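Local coordinates for glutathione S-transferase, N-terminal domain protein (Pseudomonas putida, PDB 4NAX) that probably acts as a glutathione transferase and binds one glutathione disulfide per subunit, at residues A[152-155]-A[156-160]; A[161-164]-A[165-168]. All blocks are in the same frame, centred on the assembly; numbering follows the deposited sequence.

Both interactions are successive turns of one helix, 148-168, in the helical C-terminal domain, and their centres lie 13 Å apart. The same backbone pairing, each N-H bonded to the carbonyl four residues earlier, runs through both. Interaction 1 is partly buried and faces the second subunit: its character is ionic, with an arginine holding a ligand carboxylate and a glutamate-arginine pair near the dimer interface. Interaction 2 is more deeply buried. Leucines there fill the space among helices 109-137, 180-193 and 208-219, while aspartate and histidine tie the helix to backbone groups of its own chain, and an exposed arginine folds back over a glycine.

Interaction 1: residues A[152-155]-A[156-160]; sequences RYVN and ESKRL. With GDS (oxidized glutathione disulfide), chain F.
Tyr153 O is gripped by two donors of Ser157, the backbone N and OG, which arrive from opposite faces of its carbonyl plane. OG lies beside its own backbone N (chi1 -66°), and at 2.9 Å from Tyr153 O the small hydroxyl is satisfied within a buried helix turn. The neighbouring backbone bonds continue the pattern, Glu156 N to Arg152 O and Lys158 N to Val154 O.

Arg152 and Arg159 reach toward the second subunit. Arg159 and Glu156 form a bidentate, side-on salt bridge, NE to OE1 at 2.9 Å and NH2 to OE2 at 2.8 Å, both on the syn side of the carboxylate. Arg152, extended from CG to NE, reaches one carboxylate of the glutathione disulfide, NH1 to OE7 and NH2 to OE8, each 3.0 Å. Its CG lies 4.0 Å above the centre of the Tyr153 ring, whose OH bonds to Gln132 of the second subunit, as does Arg152 NH2. A leucine at Arg152 would probably leave that carboxylate without its two-pronged cationic mate.

Since the disulfide is also hydrogen-bonded to Ser90 and Glu89 of the second subunit, Arg152 adds to a glutathione disulfide site built from both chains at the dimer interface.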
loop_
_atom_site.group_PDB
_atom_site.type_symbol
_atom_site.label_atom_id
_atom_site.label_comp_id
_atom_site.label_asym_id
_atom_site.label_seq_id
_atom_site.Cartn_x
_atom_site.Cartn_y
_atom_site.Cartn_z
ATOM N N ARG A 152 6.183 -17.012 11.347
ATOM C CA ARG A 152 6.707 -15.741 10.826
ATOM C C ARG A 152 5.579 -14.735 10.649
ATOM O O ARG A 152 5.666 -13.588 11.093
ATOM C CB ARG A 152 7.439 -15.971 9.497
ATOM C CG ARG A 152 7.820 -14.726 8.711
ATOM C CD ARG A 152 8.635 -15.076 7.467
ATOM N NE ARG A 152 8.928 -13.937 6.600
ATOM C CZ ARG A 152 9.882 -13.024 6.792
ATOM N NH1 ARG A 152 10.693 -13.081 7.851
ATOM N NH2 ARG A 152 10.036 -12.040 5.901
ATOM N N TYR A 153 4.510 -15.151 9.980
ATOM C CA TYR A 153 3.407 -14.243 9.660
ATOM C C TYR A 153 2.494 -13.957 10.862
ATOM O O TYR A 153 2.010 -12.829 11.031
ATOM C CB TYR A 153 2.654 -14.702 8.386
ATOM C CG TYR A 153 3.633 -14.722 7.226
ATOM C CD1 TYR A 153 4.203 -13.551 6.773
ATOM C CD2 TYR A 153 4.060 -15.900 6.667
ATOM C CE1 TYR A 153 5.157 -13.543 5.785
ATOM C CE2 TYR A 153 5.027 -15.910 5.682
ATOM C CZ TYR A 153 5.577 -14.735 5.245
ATOM O OH TYR A 153 6.565 -14.788 4.292
ATOM N N VAL A 154 2.329 -14.939 11.739
ATOM C CA VAL A 154 1.612 -14.718 12.989
ATOM C C VAL A 154 2.359 -13.700 13.863
ATOM O O VAL A 154 1.771 -12.756 14.392
ATOM C CB VAL A 154 1.395 -16.035 13.755
ATOM C CG1 VAL A 154 0.925 -15.796 15.184
ATOM C CG2 VAL A 154 0.398 -16.879 12.984
ATOM N N ASN A 155 3.661 -13.904 14.049
ATOM C CA ASN A 155 4.451 -13.005 14.865
ATOM C C ASN A 155 4.460 -11.602 14.283
ATOM O O ASN A 155 4.351 -10.618 15.015
ATOM C CB ASN A 155 5.856 -13.557 15.050
ATOM C CG ASN A 155 5.885 -14.728 16.024
ATOM O OD1 ASN A 155 5.057 -14.815 16.933
ATOM N ND2 ASN A 155 6.818 -15.654 15.820
ATOM N N GLU A 156 4.565 -11.492 12.962
ATOM C CA GLU A 156 4.530 -10.171 12.339
ATOM C C GLU A 156 3.164 -9.511 12.499
ATOM O O GLU A 156 3.072 -8.304 12.750
ATOM C CB GLU A 156 4.954 -10.251 10.881
ATOM C CG GLU A 156 4.844 -8.954 10.118
ATOM C CD GLU A 156 5.686 -7.811 10.661
ATOM O OE1 GLU A 156 6.539 -8.002 11.570
ATOM O OE2 GLU A 156 5.457 -6.680 10.191
ATOM N N SER A 157 2.096 -10.299 12.382
ATOM C CA SER A 157 0.753 -9.768 12.576
ATOM C C SER A 157 0.533 -9.299 14.004
ATOM O O SER A 157 -0.093 -8.270 14.231
ATOM C CB SER A 157 -0.296 -10.805 12.155
ATOM O OG SER A 157 -0.205 -11.031 10.756
ATOM N N LYS A 158 1.049 -10.055 14.979
ATOM C CA LYS A 158 1.034 -9.613 16.373
ATOM C C LYS A 158 1.785 -8.295 16.538
ATOM O O LYS A 158 1.321 -7.411 17.253
ATOM C CB LYS A 158 1.646 -10.666 17.292
ATOM C CG LYS A 158 0.850 -11.924 17.501
ATOM C CD LYS A 158 1.675 -12.865 18.396
ATOM C CE LYS A 158 0.935 -14.064 18.944
ATOM N NZ LYS A 158 1.813 -14.773 19.927
ATOM N N ARG A 159 2.945 -8.171 15.907
ATOM C CA ARG A 159 3.734 -6.935 15.992
ATOM C C ARG A 159 2.929 -5.743 15.449
ATOM O O ARG A 159 2.841 -4.684 16.069
ATOM C CB ARG A 159 5.074 -7.069 15.245
ATOM C CG ARG A 159 6.049 -5.942 15.537
ATOM C CD ARG A 159 7.219 -5.938 14.570
ATOM N NE ARG A 159 6.748 -5.647 13.226
ATOM C CZ ARG A 159 6.389 -4.440 12.787
ATOM N NH1 ARG A 159 6.543 -3.357 13.542
ATOM N NH2 ARG A 159 5.874 -4.311 11.580
ATOM N N LEU A 160 2.304 -5.928 14.294
ATOM C CA LEU A 160 1.455 -4.900 13.681
ATOM C C LEU A 160 0.263 -4.539 14.551
ATOM O O LEU A 160 -0.074 -3.352 14.694
ATOM C CB LEU A 160 0.952 -5.375 12.300
ATOM C CG LEU A 160 2.026 -5.490 11.208
ATOM C CD1 LEU A 160 1.530 -6.301 10.022
ATOM C CD2 LEU A 160 2.499 -4.132 10.739
HETATM N N1 GDS F . 5.779 -0.094 4.042
HETATM C CA1 GDS F . 7.053 0.408 4.571
HETATM C C1 GDS F . 7.511 1.553 3.709
HETATM O OE1 GDS F . 8.165 2.486 4.221
HETATM O OE2 GDS F . 7.211 1.539 2.501
HETATM C CB1 GDS F . 8.108 -0.712 4.553
HETATM C CG1 GDS F . 9.397 -0.256 5.208
HETATM C CD1 GDS F . 10.377 -1.386 5.436
HETATM O O1 GDS F . 10.112 -2.550 5.139
HETATM N N2 GDS F . 11.537 -1.010 5.973
HETATM C CA2 GDS F . 12.592 -1.960 6.326
HETATM C C2 GDS F . 12.883 -1.883 7.805
HETATM O O2 GDS F . 13.056 -0.782 8.329
HETATM C CB2 GDS F . 13.866 -1.663 5.537
HETATM S SG2 GDS F . 13.688 -1.719 3.762
HETATM N N3 GDS F . 13.000 -3.026 8.470
HETATM C CA3 GDS F . 13.376 -3.052 9.883
HETATM C C3 GDS F . 12.832 -4.226 10.628
HETATM O OE3 GDS F . 12.097 -5.052 10.020
HETATM O OE4 GDS F . 13.154 -4.320 11.836
HETATM N N4 GDS F . 9.965 -4.724 3.144
HETATM C CA4 GDS F . 8.673 -5.071 2.575
HETATM C C4 GDS F . 7.933 -3.922 1.920
HETATM O OE5 GDS F . 8.599 -2.988 1.445
HETATM O OE6 GDS F . 6.690 -4.014 1.839
HETATM C C5 GDS F . 10.984 -5.577 3.169
HETATM O O5 GDS F . 10.912 -6.705 2.695
HETATM C CA5 GDS F . 12.264 -5.070 3.779
HETATM N N5 GDS F . 12.935 -6.112 4.535
HETATM C CB5 GDS F . 13.188 -4.559 2.664
HETATM S SG5 GDS F . 14.613 -3.645 3.256
HETATM C CA6 GDS F . 12.047 -8.052 8.050
HETATM C C6 GDS F . 11.957 -9.496 7.605
HETATM O OE7 GDS F . 12.002 -10.417 8.452
HETATM O OE8 GDS F . 11.838 -9.737 6.383
HETATM N N6 GDS F . 11.729 -7.927 9.463
HETATM C CB6 GDS F . 13.472 -7.521 7.891
HETATM C CG6 GDS F . 13.861 -7.225 6.452
HETATM C CD6 GDS F . 13.021 -6.106 5.860
HETATM O O6 GDS F . 12.482 -5.242 6.556
#

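Interaction 2: residues A[161-164]-A[165-168]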
loop_
_atom_site.group_PDB
_atom_site.type_symbol
_atom_site.label_atom_id
_atom_site.label_comp_id
_atom_site.label_asym_id
_atom_site.label_seq_id
_atom_site.Cartn_x
_atom_site.Cartn_y
_atom_site.Cartn_z
ATOM N N LEU A 161 -0.359 -5.549 15.156
ATOM C CA LEU A 161 -1.436 -5.285 16.106
ATOM C C LEU A 161 -0.972 -4.443 17.290
ATOM O O LEU A 161 -1.701 -3.582 17.762
ATOM C CB LEU A 161 -2.077 -6.588 16.591
ATOM C CG LEU A 161 -2.989 -7.256 15.556
ATOM C CD1 LEU A 161 -3.256 -8.709 15.919
ATOM C CD2 LEU A 161 -4.308 -6.508 15.381
ATOM N N GLY A 162 0.247 -4.701 17.760
ATOM C CA GLY A 162 0.811 -3.918 18.840
ATOM C C GLY A 162 1.021 -2.467 18.452
ATOM O O GLY A 162 0.768 -1.559 19.243
ATOM N N VAL A 163 1.493 -2.243 17.233
ATOM C CA VAL A 163 1.645 -0.877 16.728
ATOM C C VAL A 163 0.287 -0.172 16.746
ATOM O O VAL A 163 0.169 0.957 17.223
ATOM C CB VAL A 163 2.264 -0.854 15.311
ATOM C CG1 VAL A 163 2.269 0.542 14.753
ATOM C CG2 VAL A 163 3.691 -1.410 15.328
ATOM N N LEU A 164 -0.738 -0.840 16.233
ATOM C CA LEU A 164 -2.073 -0.276 16.261
ATOM C C LEU A 164 -2.553 0.006 17.674
ATOM O O LEU A 164 -3.131 1.062 17.955
ATOM C CB LEU A 164 -3.075 -1.197 15.572
ATOM C CG LEU A 164 -3.004 -1.333 14.068
ATOM C CD1 LEU A 164 -4.068 -2.320 13.621
ATOM C CD2 LEU A 164 -3.217 -0.000 13.363
ATOM N N ASP A 165 -2.331 -0.961 18.560
ATOM C CA ASP A 165 -2.858 -0.883 19.911
ATOM C C ASP A 165 -2.242 0.284 20.671
ATOM O O ASP A 165 -2.937 1.032 21.365
ATOM C CB ASP A 165 -2.599 -2.197 20.639
ATOM C CG ASP A 165 -3.444 -2.359 21.868
ATOM O OD1 ASP A 165 -4.672 -2.469 21.730
ATOM O OD2 ASP A 165 -2.861 -2.398 22.975
ATOM N N ARG A 166 -0.923 0.426 20.564
ATOM C CA ARG A 166 -0.235 1.510 21.240
ATOM C C ARG A 166 -0.679 2.846 20.668
ATOM O O ARG A 166 -0.836 3.835 21.395
ATOM C CB ARG A 166 1.280 1.350 21.170
ATOM C CG ARG A 166 1.770 0.154 21.988
ATOM C CD ARG A 166 3.292 0.077 22.060
ATOM N NE ARG A 166 3.890 -0.096 20.736
ATOM C CZ ARG A 166 4.020 -1.258 20.092
ATOM N NH1 ARG A 166 4.570 -1.289 18.883
ATOM N NH2 ARG A 166 3.614 -2.386 20.648
ATOM N N HIS A 167 -0.860 2.897 19.349
ATOM C CA HIS A 167 -1.279 4.138 18.723
ATOM C C HIS A 167 -2.678 4.571 19.190
ATOM O O HIS A 167 -2.951 5.756 19.370
ATOM C CB HIS A 167 -1.257 3.986 17.196
ATOM C CG HIS A 167 -1.748 5.200 16.491
ATOM N ND1 HIS A 167 -1.029 6.369 16.458
ATOM C CD2 HIS A 167 -2.920 5.456 15.871
ATOM C CE1 HIS A 167 -1.731 7.288 15.816
ATOM N NE2 HIS A 167 -2.879 6.756 15.450
ATOM N N LEU A 168 -3.572 3.604 19.333
ATOM C CA LEU A 168 -4.979 3.891 19.612
ATOM C C LEU A 168 -5.286 4.181 21.083
ATOM O O LEU A 168 -6.372 4.645 21.415
ATOM C CB LEU A 168 -5.858 2.742 19.101
ATOM C CG LEU A 168 -5.938 2.684 17.569
ATOM C CD1 LEU A 168 -6.539 1.356 17.140
ATOM C CD2 LEU A 168 -6.751 3.848 16.997
#
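Gly162 and Arg166 meet within an alpha-helix of the C-terminal, all-helical domain of the GST fold, and the i to i+4 bonds of that helix satisfy the carbonyls of 161-164 and the amides of 165-168. Asp165 N gives its hydrogen to Leu161 O at 2.8 Å, His167 N to Val163 O at 3.1 Å, and Leu168 N to Leu164 O at 2.9 Å, with a further weak bond from Leu168 N to Asp165 O.

The polar side chains find their mates in other parts of the same chain. Asp165, its CG anti to the backbone N (chi1 -163°), swings its carboxylate away from the preceding turn, and OD1 accepts from Val210 N in the first turn of helix 208-219, where the amide-rich start of the helix would probably favour a negative charge. His167 uses NE2 to bond Met174 O, while its ring meets that of Trp118. Leu161, Leu164 and Leu168 suit the buried side: with no polar group to satisfy, they pack on helices 109-137, 180-193 and 208-219, Leu164 for instance on Phe121 and Ile185.

Arg166 belongs to the exposed side. Its chain, bent at chi3 (-62°), doubles back so that the guanidinium lies over the preceding turn, and its NH1 passes 3.7 Å from Val163 CG2. Glycine fits beneath it, for a CB there would probably crowd NH2 as Arg166 now lies. Gly162 O accepts from Arg166 N at 2.9 Å; the guanidinium of Arg166 meets the same oxygen by its face, without a hydrogen bond from NH2, Gly162 O sitting 3.3 Å above the plane and offset toward the rim.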